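Local coordinates for intimin adherence protein (Escherichia coli O157:H7, PDB 3NCX) that probably attaches enterohaemorrhagic bacteria to the host cell by binding the translocated receptor Tir through its C-terminal lectin-like domain, at residues N144-W149 against N182-C187; Y96-D101 against T122-I127; S74-A79 against T86-I91; G26-I31 against D129-A134. The protein carries 1 engineered substitution. All coordinates share one frame; numbering follows the deposited sequence.

In the fold
From the N terminus, residues 26-31 open contact 4, the widest loop, which closes at 129-134 with the end of helix 121-131. Nested inside it, contact 3 closes the short hairpin of strands 75-81 and 86-91 in the Ig-like part. Contact 2 follows in series and also lies within that loop, setting strand 97-103 against the same helix. Contact 1 opens after contact 4 has closed and pairs 144-149 with 182-187; no two loops cross. Leu28 of contact 4 packs on Tyr89 and Ile91 of contact 3, Ile31 on Tyr96 of contact 2, and Ala134 on Ile146 of contact 1. Strands 97-103 and 184-188 are neighbours in one sheet, joining contacts 1 and 2.

Contact 1: N144-W149 against N182-C187; sequences NSITAW and NVYAVC
Thr147 and Tyr184 make the backbone link between residues 144-149 and 182-187. Tyr184 N donates to Thr147 O over 2.8 Å, with 153° at the hydrogen, and the bond belongs to a single bridge that sets Ala148 beside Tyr184. The bridge stays single, consistent with the 60° between the axes of the short segments 147-149 and 184-187. A water carries on where the direct bonds stop: it donates to Trp149 O (2.8 Å) and accepts from Val186 N (3.0 Å).

Apolar contacts flank this backbone. The CG1 methyl of Val183, anti to its own backbone N (chi1 -174°), lies over one face of the Trp149 indole as a CH-pi contact, and the two side chains cross at about a right angle. The edge of that indole is held elsewhere, NE1 bonding to Ala104 O while Tyr106 meets the ring edge-to-face. Ala148 CB rests against Val186 CG2. Toward the other end, Ile146 CG2 approaches Tyr184 CD1 obliquely at 4.0 Å, and Thr147 O lies at the edge of the tyrosine ring, near its plane. Thr147 CG2 reaches Val183 CG1, also at 4.0 Å.

Both strands have regular partners on their far sides. Strand 147-149 pairs with 161-166, and strand 184-188 pairs with 97-103, while Cys187 is tied by a disulfide to Cys113. One bridge, one water and a seam of apolar side chains therefore join the sheet holding the C-terminal strand 184-188 to the sheet of 147-149, within a domain of the C-type lectin-like family.

Contact 2: Y96-D101 against T122-I127; sequences YMIKVD and TVLSDI
Tyr96 reaches Val123 because its CG lies between the backbone N and the carbonyl carbon (chi1 70°), which sends the ring out from the strand to the helix. On the helix, Ile127 has CG1 beside its backbone N (chi1 -77°) and an extended end, so that CD1 reaches both Tyr96 and Ile98. This is helix-on-sheet packing of the C-type lectin-like fold, with the helix segment 122-127 running at 95° to strand segment 97-101.

Ile127 CD1 is the hub of the apolar part. It touches Ile98 at CB, CG1 and CD1, and also meets the edge of the Tyr96 ring near its plane, 3.8 Å from CE1. Ile98 CG1 takes Leu124 CD2 at 4.0 Å, the two side chains crossing at about a right angle. Val123 CG1 lies 3.8 Å from Tyr96 CZ and 4.2 Å from Ile98 CD1. The same side of the strand is completed by Val186 and Val188, which touch Ile98, and by Leu33, which touches both Ile98 and Ile127.

The polar part sits where the ring ends. A water at the ring edge, in its plane, donates both to Tyr96 OH (3.1 Å) and to Asp126 OD2 (2.9 Å), tying the phenol to the helix a second time. Tyr96 OH itself donates to Val123 O at 2.8 Å, lying in the carbonyl plane on a lone pair of that backbone oxygen.

Contact 3: S74-A79 against T86-I91; sequences SVVIKA and TVSYTI
Tyr89 pairs with Ile77, yet its aromatic ring takes no face or edge contact from 74-79: CG is anti to the backbone N (chi1 168°), and the side chain meets the other strand through CB, beside Ile77 O. Ile13 and Leu40 touch this side chain instead. Two reciprocal backbone bonds join the pair. Ile77 N donates to Tyr89 O (2.8 Å), the donor tilted from the carbonyl plane, and Tyr89 N returns a bond to Ile77 O (2.7 Å).

Val75 with Ile91 and Ala79 with Val87 are likewise hydrogen-bonded antiparallel pairs, giving six backbone bonds in unbroken register. Between them Val76-Thr90 and Lys78-Ser88 are non-hydrogen-bonded pairs whose side chains lie on the other face.

On the face of Val75, Ile77 and Ala79 the cross-strand packing centres on Ile91. Its CG1 lies 3.7 Å from Val75 CG1, the two side chains side by side, and its CD1 is 3.9 Å from Ile77 CD1. On the opposite face Val76 CG2 meets Thr90 CG2 at 3.5 Å, and the extended Lys78 passes over Ser88, CE coming within 3.5 Å of OG.

This is a classic beta hairpin of the Ig-like domain. Strand 86-91 is outermost in a three-stranded sheet and strand 49-53 flanks 75-81. Trp51 of 49-53 touches Ile77 and Ala79, and the apolar face packs on Phe38 and Leu40 of strand 37-43 in the other sheet, as one half of a sandwich.

Contact 4: G26-I31 against D129-A134; sequences GELPNI and DSWGAA
Trp131 meets Pro29 and Ile31 from the last turn of helix 121-131. From CB, CG turns to lie beside the backbone N (chi1 -64°) and the indole extends toward the loop. CD1 stands 3.9 Å from Ile31 O. Next along the edge, NE1 donates to that same oxygen over 2.9 Å, with 164° at the hydrogen; the acceptor lies close to the ring plane, while NE1 itself is somewhat tilted from the carbonyl plane. CE2 and CZ2 lie under Pro29, whose CG sits over one face toward the rim, a CH-pi contact with CG 4.0 Å from the centroid of the six-membered ring. Finally CH2 reaches Leu28 CD1 at 3.7 Å, the two side chains crossing at a slant.

Ser130 fills in beside the indole: its CB packs on Pro29 CB at 3.9 Å, and OG lies 3.8 Å from Ile31 CD1 while bonding back to Asp126 O within the helix. Gly132, just after the helix, leaves helical geometry with a positive phi.

Residues 26-31 pass from strand 24-26, in the sheet with 37-43, to strand 32-33 beside 97-103, and Leu28 also touches Tyr89 and Ile91. The indole thus meets a link between the Ig-like and lectin-like parts. One straight N-H bond fixes the indole edge, and Pro29 CG packs over part of one face, so the polar hold is directional and the rest is apolar packing.

Contact 1: N144-W149 against N182-C187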
loop_
_atom_site.group_PDB
_atom_site.type_symbol
_atom_site.label_atom_id
_atom_site.label_comp_id
_atom_site.label_asym_id
_atom_site.label_seq_id
_atom_site.Cartn_x
_atom_site.Cartn_y
_atom_site.Cartn_z
ATOM N N ASN A 144 -0.186 -10.007 13.676
ATOM C CA ASN A 144 0.778 -11.033 13.297
ATOM C C ASN A 144 0.286 -11.821 12.091
ATOM O O ASN A 144 1.074 -12.424 11.362
ATOM C CB ASN A 144 1.034 -11.988 14.464
ATOM C CG ASN A 144 1.709 -11.308 15.636
ATOM O OD1 ASN A 144 2.617 -10.496 15.460
ATOM N ND2 ASN A 144 1.268 -11.638 16.845
ATOM N N SER A 145 -1.027 -11.810 11.893
ATOM C CA SER A 145 -1.648 -12.542 10.799
ATOM C C SER A 145 -2.825 -11.768 10.219
ATOM O O SER A 145 -3.612 -11.177 10.954
ATOM C CB SER A 145 -2.123 -13.910 11.287
ATOM O OG SER A 145 -2.988 -14.521 10.345
ATOM N N ILE A 146 -2.934 -11.771 8.895
ATOM C CA ILE A 146 -4.074 -11.163 8.223
ATOM C C ILE A 146 -4.628 -12.108 7.164
ATOM O O ILE A 146 -4.278 -12.014 5.985
ATOM C CB ILE A 146 -3.712 -9.816 7.564
ATOM C CG1 ILE A 146 -3.097 -8.862 8.588
ATOM C CG2 ILE A 146 -4.944 -9.184 6.935
ATOM C CD1 ILE A 146 -2.753 -7.505 8.018
ATOM N N THR A 147 -5.487 -13.028 7.593
ATOM C CA THR A 147 -6.130 -13.960 6.677
ATOM C C THR A 147 -7.233 -13.241 5.909
ATOM O O THR A 147 -8.078 -12.569 6.504
ATOM C CB THR A 147 -6.725 -15.175 7.426
ATOM O OG1 THR A 147 -5.682 -15.878 8.112
ATOM C CG2 THR A 147 -7.403 -16.120 6.452
ATOM N N ALA A 148 -7.219 -13.380 4.588
ATOM C CA ALA A 148 -8.182 -12.685 3.740
ATOM C C ALA A 148 -9.029 -13.650 2.913
ATOM O O ALA A 148 -8.526 -14.648 2.398
ATOM C CB ALA A 148 -7.462 -11.698 2.830
ATOM N N TRP A 149 -10.318 -13.346 2.787
ATOM C CA TRP A 149 -11.210 -14.149 1.959
ATOM C C TRP A 149 -10.852 -14.016 0.485
ATOM O O TRP A 149 -10.488 -12.939 0.019
ATOM C CB TRP A 149 -12.671 -13.726 2.153
ATOM C CG TRP A 149 -13.294 -14.171 3.443
ATOM C CD1 TRP A 149 -13.695 -13.373 4.478
ATOM C CD2 TRP A 149 -13.599 -15.515 3.832
ATOM N NE1 TRP A 149 -14.228 -14.139 5.486
ATOM C CE2 TRP A 149 -14.180 -15.457 5.116
ATOM C CE3 TRP A 149 -13.434 -16.763 3.221
ATOM C CZ2 TRP A 149 -14.595 -16.600 5.801
ATOM C CZ3 TRP A 149 -13.849 -17.895 3.902
ATOM C CH2 TRP A 149 -14.423 -17.805 5.179
ATOM N N ASN A 182 -11.935 -15.069 12.618
ATOM C CA ASN A 182 -10.543 -14.674 12.416
ATOM C C ASN A 182 -10.159 -14.465 10.952
ATOM O O ASN A 182 -8.991 -14.589 10.589
ATOM C CB ASN A 182 -9.595 -15.684 13.068
ATOM C CG ASN A 182 -9.837 -15.834 14.558
ATOM O OD1 ASN A 182 -10.241 -16.898 15.029
ATOM N ND2 ASN A 182 -9.589 -14.767 15.309
ATOM N N VAL A 183 -11.139 -14.143 10.114
ATOM C CA VAL A 183 -10.872 -13.877 8.703
ATOM C C VAL A 183 -11.302 -12.464 8.326
ATOM O O VAL A 183 -12.457 -12.085 8.523
ATOM C CB VAL A 183 -11.586 -14.886 7.784
ATOM C CG1 VAL A 183 -11.170 -14.661 6.342
ATOM C CG2 VAL A 183 -11.274 -16.310 8.214
ATOM N N TYR A 184 -10.368 -11.688 7.785
ATOM C CA TYR A 184 -10.629 -10.294 7.440
ATOM C C TYR A 184 -11.348 -10.142 6.106
ATOM O O TYR A 184 -11.096 -10.894 5.164
ATOM C CB TYR A 184 -9.327 -9.491 7.416
ATOM C CG TYR A 184 -8.767 -9.197 8.786
ATOM C CD1 TYR A 184 -7.946 -10.109 9.431
ATOM C CD2 TYR A 184 -9.063 -8.007 9.437
ATOM C CE1 TYR A 184 -7.434 -9.848 10.684
ATOM C CE2 TYR A 184 -8.556 -7.736 10.691
ATOM C CZ TYR A 184 -7.741 -8.660 11.311
ATOM O OH TYR A 184 -7.230 -8.397 12.562
ATOM N N ALA A 185 -12.244 -9.163 6.035
ATOM C CA ALA A 185 -12.907 -8.825 4.783
ATOM C C ALA A 185 -12.053 -7.829 4.010
ATOM O O ALA A 185 -12.046 -6.637 4.319
ATOM C CB ALA A 185 -14.287 -8.247 5.050
ATOM N N VAL A 186 -11.325 -8.323 3.015
ATOM C CA VAL A 186 -10.454 -7.470 2.216
ATOM C C VAL A 186 -11.132 -7.049 0.916
ATOM O O VAL A 186 -11.412 -7.876 0.048
ATOM C CB VAL A 186 -9.107 -8.154 1.904
ATOM C CG1 VAL A 186 -8.278 -7.290 0.969
ATOM C CG2 VAL A 186 -8.342 -8.426 3.189
ATOM N N CYS A 187 -11.397 -5.753 0.795
ATOM C CA CYS A 187 -12.047 -5.214 -0.388
ATOM C C CYS A 187 -11.015 -4.832 -1.438
ATOM O O CYS A 187 -10.043 -4.134 -1.147
ATOM C CB CYS A 187 -12.899 -3.996 -0.025
ATOM S SG CYS A 187 -14.163 -4.313 1.233
HETATM O O HOH W 1 -11.519 -10.954 1.619
#

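Contact 2: Y96-D101 against T122-I127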
loop_
_atom_site.group_PDB
_atom_site.type_symbol
_atom_site.label_atom_id
_atom_site.label_comp_id
_atom_site.label_asym_id
_atom_site.label_seq_id
_atom_site.Cartn_x
_atom_site.Cartn_y
_atom_site.Cartn_z
ATOM N N TYR A 96 -5.601 -1.244 -9.083
ATOM C CA TYR A 96 -6.476 -1.533 -7.952
ATOM C C TYR A 96 -5.744 -1.354 -6.626
ATOM O O TYR A 96 -4.514 -1.411 -6.570
ATOM C CB TYR A 96 -7.067 -2.944 -8.049
ATOM C CG TYR A 96 -6.077 -4.070 -7.836
ATOM C CD1 TYR A 96 -5.645 -4.413 -6.559
ATOM C CD2 TYR A 96 -5.594 -4.809 -8.909
ATOM C CE1 TYR A 96 -4.746 -5.449 -6.360
ATOM C CE2 TYR A 96 -4.699 -5.847 -8.719
ATOM C CZ TYR A 96 -4.279 -6.163 -7.443
ATOM O OH TYR A 96 -3.386 -7.194 -7.254
ATOM N N MET A 97 -6.508 -1.132 -5.563
ATOM C CA MET A 97 -5.941 -1.003 -4.229
ATOM C C MET A 97 -6.683 -1.903 -3.251
ATOM O O MET A 97 -7.906 -2.025 -3.312
ATOM C CB MET A 97 -5.997 0.449 -3.753
ATOM C CG MET A 97 -5.378 0.666 -2.386
ATOM S SD MET A 97 -5.753 2.291 -1.712
ATOM C CE MET A 97 -7.539 2.204 -1.602
ATOM N N ILE A 98 -5.936 -2.530 -2.349
ATOM C CA ILE A 98 -6.516 -3.456 -1.383
ATOM C C ILE A 98 -6.812 -2.779 -0.046
ATOM O O ILE A 98 -5.955 -2.103 0.526
ATOM C CB ILE A 98 -5.603 -4.685 -1.169
ATOM C CG1 ILE A 98 -6.203 -5.915 -1.852
ATOM C CG2 ILE A 98 -5.387 -4.959 0.307
ATOM C CD1 ILE A 98 -6.360 -5.764 -3.344
ATOM N N LYS A 99 -8.039 -2.955 0.435
ATOM C CA LYS A 99 -8.445 -2.414 1.726
ATOM C C LYS A 99 -8.704 -3.547 2.709
ATOM O O LYS A 99 -9.176 -4.616 2.328
ATOM C CB LYS A 99 -9.712 -1.566 1.594
ATOM C CG LYS A 99 -9.552 -0.290 0.788
ATOM C CD LYS A 99 -10.825 0.542 0.846
ATOM C CE LYS A 99 -10.725 1.777 -0.036
ATOM N NZ LYS A 99 -11.970 2.598 0.008
ATOM N N VAL A 100 -8.399 -3.305 3.976
ATOM C CA VAL A 100 -8.636 -4.303 5.007
ATOM C C VAL A 100 -9.677 -3.802 6.000
ATOM O O VAL A 100 -9.400 -2.917 6.810
ATOM C CB VAL A 100 -7.341 -4.660 5.760
ATOM C CG1 VAL A 100 -7.588 -5.813 6.718
ATOM C CG2 VAL A 100 -6.237 -5.012 4.777
ATOM N N ASP A 101 -10.880 -4.363 5.921
ATOM C CA ASP A 101 -11.938 -4.035 6.864
ATOM C C ASP A 101 -11.916 -5.007 8.038
ATOM O O ASP A 101 -10.923 -5.696 8.262
ATOM C CB ASP A 101 -13.303 -4.046 6.174
ATOM C CG ASP A 101 -13.556 -2.783 5.365
ATOM O OD1 ASP A 101 -13.007 -2.665 4.250
ATOM O OD2 ASP A 101 -14.308 -1.908 5.847
ATOM N N THR A 122 -3.917 -14.619 -6.559
ATOM C CA THR A 122 -2.895 -13.783 -7.173
ATOM C C THR A 122 -3.153 -12.304 -6.896
ATOM O O THR A 122 -2.216 -11.529 -6.693
ATOM C CB THR A 122 -2.811 -14.024 -8.691
ATOM O OG1 THR A 122 -2.425 -15.382 -8.938
ATOM C CG2 THR A 122 -1.791 -13.098 -9.323
ATOM N N VAL A 123 -4.423 -11.915 -6.884
ATOM C CA VAL A 123 -4.780 -10.535 -6.583
ATOM C C VAL A 123 -4.142 -10.109 -5.265
ATOM O O VAL A 123 -3.699 -8.971 -5.116
ATOM C CB VAL A 123 -6.304 -10.349 -6.498
ATOM C CG1 VAL A 123 -6.643 -8.898 -6.196
ATOM C CG2 VAL A 123 -6.963 -10.793 -7.793
ATOM N N LEU A 124 -4.082 -11.040 -4.318
ATOM C CA LEU A 124 -3.534 -10.761 -2.995
ATOM C C LEU A 124 -2.036 -11.041 -2.906
ATOM O O LEU A 124 -1.286 -10.261 -2.320
ATOM C CB LEU A 124 -4.280 -11.568 -1.930
ATOM C CG LEU A 124 -5.756 -11.223 -1.722
ATOM C CD1 LEU A 124 -6.429 -12.252 -0.826
ATOM C CD2 LEU A 124 -5.900 -9.826 -1.139
ATOM N N SER A 125 -1.604 -12.157 -3.485
ATOM C CA SER A 125 -0.196 -12.540 -3.438
ATOM C C SER A 125 0.670 -11.566 -4.228
ATOM O O SER A 125 1.832 -11.345 -3.890
ATOM C CB SER A 125 -0.003 -13.966 -3.962
ATOM O OG SER A 125 -0.411 -14.074 -5.314
ATOM N N ASP A 126 0.099 -10.985 -5.279
ATOM C CA ASP A 126 0.806 -9.995 -6.083
ATOM C C ASP A 126 1.130 -8.762 -5.256
ATOM O O ASP A 126 2.146 -8.101 -5.476
ATOM C CB ASP A 126 -0.018 -9.601 -7.310
ATOM C CG ASP A 126 0.209 -10.528 -8.485
ATOM O OD1 ASP A 126 0.755 -11.631 -8.276
ATOM O OD2 ASP A 126 -0.159 -10.155 -9.617
ATOM N N ILE A 127 0.261 -8.454 -4.301
ATOM C CA ILE A 127 0.480 -7.312 -3.428
ATOM C C ILE A 127 1.616 -7.577 -2.446
ATOM O O ILE A 127 2.383 -6.674 -2.108
ATOM C CB ILE A 127 -0.806 -6.917 -2.688
ATOM C CG1 ILE A 127 -1.722 -6.148 -3.641
ATOM C CG2 ILE A 127 -0.489 -6.074 -1.464
ATOM C CD1 ILE A 127 -2.944 -5.573 -2.987
HETATM O O HOH W 2 -2.612 -8.565 -9.975
#

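Contact 3: S74-A79 against T86-I91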
loop_
_atom_site.group_PDB
_atom_site.type_symbol
_atom_site.label_atom_id
_atom_site.label_comp_id
_atom_site.label_asym_id
_atom_site.label_seq_id
_atom_site.Cartn_x
_atom_site.Cartn_y
_atom_site.Cartn_z
ATOM N N SER A 74 -4.712 9.584 -8.154
ATOM C CA SER A 74 -3.436 10.204 -8.495
ATOM C C SER A 74 -3.238 11.495 -7.711
ATOM O O SER A 74 -4.162 12.299 -7.582
ATOM C CB SER A 74 -3.365 10.497 -9.996
ATOM O OG SER A 74 -3.681 9.348 -10.762
ATOM N N VAL A 75 -2.030 11.696 -7.194
ATOM C CA VAL A 75 -1.732 12.884 -6.404
ATOM C C VAL A 75 -0.298 13.357 -6.626
ATOM O O VAL A 75 0.581 12.567 -6.974
ATOM C CB VAL A 75 -1.953 12.625 -4.900
ATOM C CG1 VAL A 75 -0.940 11.614 -4.384
ATOM C CG2 VAL A 75 -1.866 13.924 -4.112
ATOM N N VAL A 76 -0.070 14.651 -6.425
ATOM C CA VAL A 76 1.259 15.228 -6.583
ATOM C C VAL A 76 1.928 15.467 -5.234
ATOM O O VAL A 76 1.314 16.007 -4.311
ATOM C CB VAL A 76 1.213 16.556 -7.363
ATOM C CG1 VAL A 76 2.531 17.307 -7.219
ATOM C CG2 VAL A 76 0.889 16.301 -8.826
ATOM N N ILE A 77 3.188 15.059 -5.130
ATOM C CA ILE A 77 3.981 15.289 -3.931
ATOM C C ILE A 77 5.120 16.251 -4.239
ATOM O O ILE A 77 5.841 16.074 -5.219
ATOM C CB ILE A 77 4.563 13.977 -3.384
ATOM C CG1 ILE A 77 3.434 12.996 -3.064
ATOM C CG2 ILE A 77 5.426 14.244 -2.155
ATOM C CD1 ILE A 77 3.915 11.645 -2.595
ATOM N N LYS A 78 5.274 17.271 -3.402
ATOM C CA LYS A 78 6.303 18.281 -3.623
ATOM C C LYS A 78 7.378 18.276 -2.541
ATOM O O LYS A 78 7.080 18.189 -1.350
ATOM C CB LYS A 78 5.676 19.674 -3.733
ATOM C CG LYS A 78 4.892 19.905 -5.016
ATOM C CD LYS A 78 4.380 21.335 -5.101
ATOM C CE LYS A 78 3.660 21.583 -6.415
ATOM N NZ LYS A 78 3.030 22.929 -6.466
ATOM N N ALA A 79 8.631 18.370 -2.973
ATOM C CA ALA A 79 9.755 18.476 -2.054
ATOM C C ALA A 79 10.394 19.854 -2.184
ATOM O O ALA A 79 10.714 20.297 -3.287
ATOM C CB ALA A 79 10.777 17.388 -2.334
ATOM N N THR A 86 11.720 23.892 -5.415
ATOM C CA THR A 86 10.566 23.012 -5.285
ATOM C C THR A 86 10.415 22.117 -6.509
ATOM O O THR A 86 10.437 22.587 -7.648
ATOM C CB THR A 86 9.268 23.807 -5.048
ATOM O OG1 THR A 86 9.319 24.425 -3.756
ATOM C CG2 THR A 86 8.057 22.888 -5.112
ATOM N N VAL A 87 10.265 20.821 -6.260
ATOM C CA VAL A 87 10.146 19.838 -7.325
ATOM C C VAL A 87 8.946 18.925 -7.089
ATOM O O VAL A 87 8.646 18.563 -5.952
ATOM C CB VAL A 87 11.438 19.003 -7.451
ATOM C CG1 VAL A 87 11.124 17.570 -7.835
ATOM C CG2 VAL A 87 12.390 19.644 -8.452
ATOM N N SER A 88 8.260 18.562 -8.169
ATOM C CA SER A 88 7.070 17.723 -8.075
ATOM C C SER A 88 7.343 16.266 -8.437
ATOM O O SER A 88 8.100 15.974 -9.362
ATOM C CB SER A 88 5.954 18.271 -8.970
ATOM O OG SER A 88 5.511 19.539 -8.524
ATOM N N TYR A 89 6.716 15.361 -7.691
ATOM C CA TYR A 89 6.722 13.936 -8.005
ATOM C C TYR A 89 5.285 13.425 -8.006
ATOM O O TYR A 89 4.605 13.477 -6.985
ATOM C CB TYR A 89 7.558 13.154 -6.989
ATOM C CG TYR A 89 7.373 11.655 -7.079
ATOM C CD1 TYR A 89 6.406 11.010 -6.319
ATOM C CD2 TYR A 89 8.159 10.885 -7.927
ATOM C CE1 TYR A 89 6.227 9.642 -6.399
ATOM C CE2 TYR A 89 7.988 9.514 -8.013
ATOM C CZ TYR A 89 7.020 8.898 -7.247
ATOM O OH TYR A 89 6.843 7.535 -7.328
ATOM N N THR A 90 4.823 12.931 -9.151
ATOM C CA THR A 90 3.422 12.545 -9.297
ATOM C C THR A 90 3.154 11.068 -9.011
ATOM O O THR A 90 3.915 10.191 -9.421
ATOM C CB THR A 90 2.882 12.893 -10.696
ATOM O OG1 THR A 90 3.675 12.238 -11.692
ATOM C CG2 THR A 90 2.934 14.393 -10.924
ATOM N N ILE A 91 2.060 10.808 -8.303
ATOM C CA ILE A 91 1.632 9.448 -8.006
ATOM C C ILE A 91 0.524 9.030 -8.961
ATOM O O ILE A 91 -0.585 9.557 -8.901
ATOM C CB ILE A 91 1.093 9.323 -6.568
ATOM C CG1 ILE A 91 2.103 9.860 -5.554
ATOM C CG2 ILE A 91 0.754 7.875 -6.258
ATOM C CD1 ILE A 91 3.247 8.915 -5.275
#

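Contact 4: G26-I31 against D129-A134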
loop_
_atom_site.group_PDB
_atom_site.type_symbol
_atom_site.label_atom_id
_atom_site.label_comp_id
_atom_site.label_asym_id
_atom_site.label_seq_id
_atom_site.Cartn_x
_atom_site.Cartn_y
_atom_site.Cartn_z
ATOM N N GLY A 26 12.852 0.678 -6.355
ATOM C CA GLY A 26 12.347 0.755 -7.711
ATOM C C GLY A 26 11.134 1.661 -7.771
ATOM O O GLY A 26 10.753 2.264 -6.768
ATOM N N GLU A 27 10.524 1.756 -8.946
ATOM C CA GLU A 27 9.352 2.600 -9.132
ATOM C C GLU A 27 8.182 2.124 -8.276
ATOM O O GLU A 27 8.087 0.944 -7.938
ATOM C CB GLU A 27 8.950 2.632 -10.606
ATOM C CG GLU A 27 10.047 3.134 -11.529
ATOM C CD GLU A 27 9.697 2.960 -12.993
ATOM O OE1 GLU A 27 8.604 2.427 -13.282
ATOM O OE2 GLU A 27 10.514 3.352 -13.853
ATOM N N LEU A 28 7.299 3.054 -7.925
ATOM C CA LEU A 28 6.118 2.735 -7.131
ATOM C C LEU A 28 5.302 1.639 -7.810
ATOM O O LEU A 28 5.060 1.697 -9.016
ATOM C CB LEU A 28 5.254 3.983 -6.934
ATOM C CG LEU A 28 4.005 3.824 -6.065
ATOM C CD1 LEU A 28 4.393 3.609 -4.611
ATOM C CD2 LEU A 28 3.100 5.038 -6.202
ATOM N N PRO A 29 4.883 0.628 -7.036
ATOM C CA PRO A 29 4.087 -0.477 -7.577
ATOM C C PRO A 29 2.783 0.019 -8.193
ATOM O O PRO A 29 2.165 0.946 -7.667
ATOM C CB PRO A 29 3.792 -1.331 -6.342
ATOM C CG PRO A 29 4.895 -1.016 -5.393
ATOM C CD PRO A 29 5.202 0.432 -5.612
ATOM N N ASN A 30 2.377 -0.592 -9.301
ATOM C CA ASN A 30 1.111 -0.260 -9.938
ATOM C C ASN A 30 -0.069 -0.635 -9.049
ATOM O O ASN A 30 -1.035 0.114 -8.936
ATOM C CB ASN A 30 0.992 -0.963 -11.290
ATOM C CG ASN A 30 -0.397 -0.850 -11.885
ATOM O OD1 ASN A 30 -1.144 0.079 -11.577
ATOM N ND2 ASN A 30 -0.752 -1.802 -12.742
ATOM N N ILE A 31 0.015 -1.802 -8.422
ATOM C CA ILE A 31 -1.021 -2.239 -7.493
ATOM C C ILE A 31 -0.680 -1.793 -6.074
ATOM O O ILE A 31 0.477 -1.837 -5.658
ATOM C CB ILE A 31 -1.231 -3.765 -7.542
ATOM C CG1 ILE A 31 0.086 -4.499 -7.281
ATOM C CG2 ILE A 31 -1.806 -4.175 -8.887
ATOM C CD1 ILE A 31 -0.041 -6.009 -7.301
ATOM N N ASP A 129 4.169 -9.478 -3.137
ATOM C CA ASP A 129 5.373 -9.388 -3.954
ATOM C C ASP A 129 5.789 -7.935 -4.150
ATOM O O ASP A 129 6.977 -7.627 -4.246
ATOM C CB ASP A 129 5.164 -10.053 -5.319
ATOM C CG ASP A 129 5.072 -11.565 -5.228
ATOM O OD1 ASP A 129 5.553 -12.137 -4.225
ATOM O OD2 ASP A 129 4.524 -12.183 -6.166
ATOM N N SER A 130 4.802 -7.048 -4.206
ATOM C CA SER A 130 5.054 -5.638 -4.484
ATOM C C SER A 130 5.349 -4.831 -3.223
ATOM O O SER A 130 6.027 -3.806 -3.283
ATOM C CB SER A 130 3.868 -5.020 -5.231
ATOM O OG SER A 130 3.602 -5.718 -6.435
ATOM N N TRP A 131 4.846 -5.294 -2.083
ATOM C CA TRP A 131 4.970 -4.533 -0.845
ATOM C C TRP A 131 5.610 -5.316 0.296
ATOM O O TRP A 131 6.344 -4.751 1.105
ATOM C CB TRP A 131 3.605 -3.989 -0.413
ATOM C CG TRP A 131 3.024 -3.007 -1.386
ATOM C CD1 TRP A 131 2.150 -3.274 -2.399
ATOM C CD2 TRP A 131 3.285 -1.598 -1.443
ATOM N NE1 TRP A 131 1.845 -2.121 -3.081
ATOM C CE2 TRP A 131 2.529 -1.078 -2.514
ATOM C CE3 TRP A 131 4.080 -0.727 -0.691
ATOM C CZ2 TRP A 131 2.549 0.275 -2.854
ATOM C CZ3 TRP A 131 4.096 0.614 -1.029
ATOM C CH2 TRP A 131 3.336 1.102 -2.100
ATOM N N GLY A 132 5.330 -6.613 0.362
ATOM C CA GLY A 132 5.822 -7.435 1.451
ATOM C C GLY A 132 4.811 -7.542 2.579
ATOM O O GLY A 132 3.687 -7.055 2.464
ATOM N N ALA A 133 5.214 -8.181 3.674
ATOM C CA ALA A 133 4.325 -8.402 4.810
ATOM C C ALA A 133 3.585 -7.132 5.228
ATOM O O ALA A 133 4.197 -6.085 5.453
ATOM C CB ALA A 133 5.101 -8.978 5.985
ATOM N N ALA A 134 2.266 -7.236 5.335
ATOM C CA ALA A 134 1.426 -6.087 5.656
ATOM C C ALA A 134 1.821 -5.422 6.971
ATOM O O ALA A 134 1.751 -4.199 7.099
ATOM C CB ALA A 134 -0.038 -6.498 5.691
#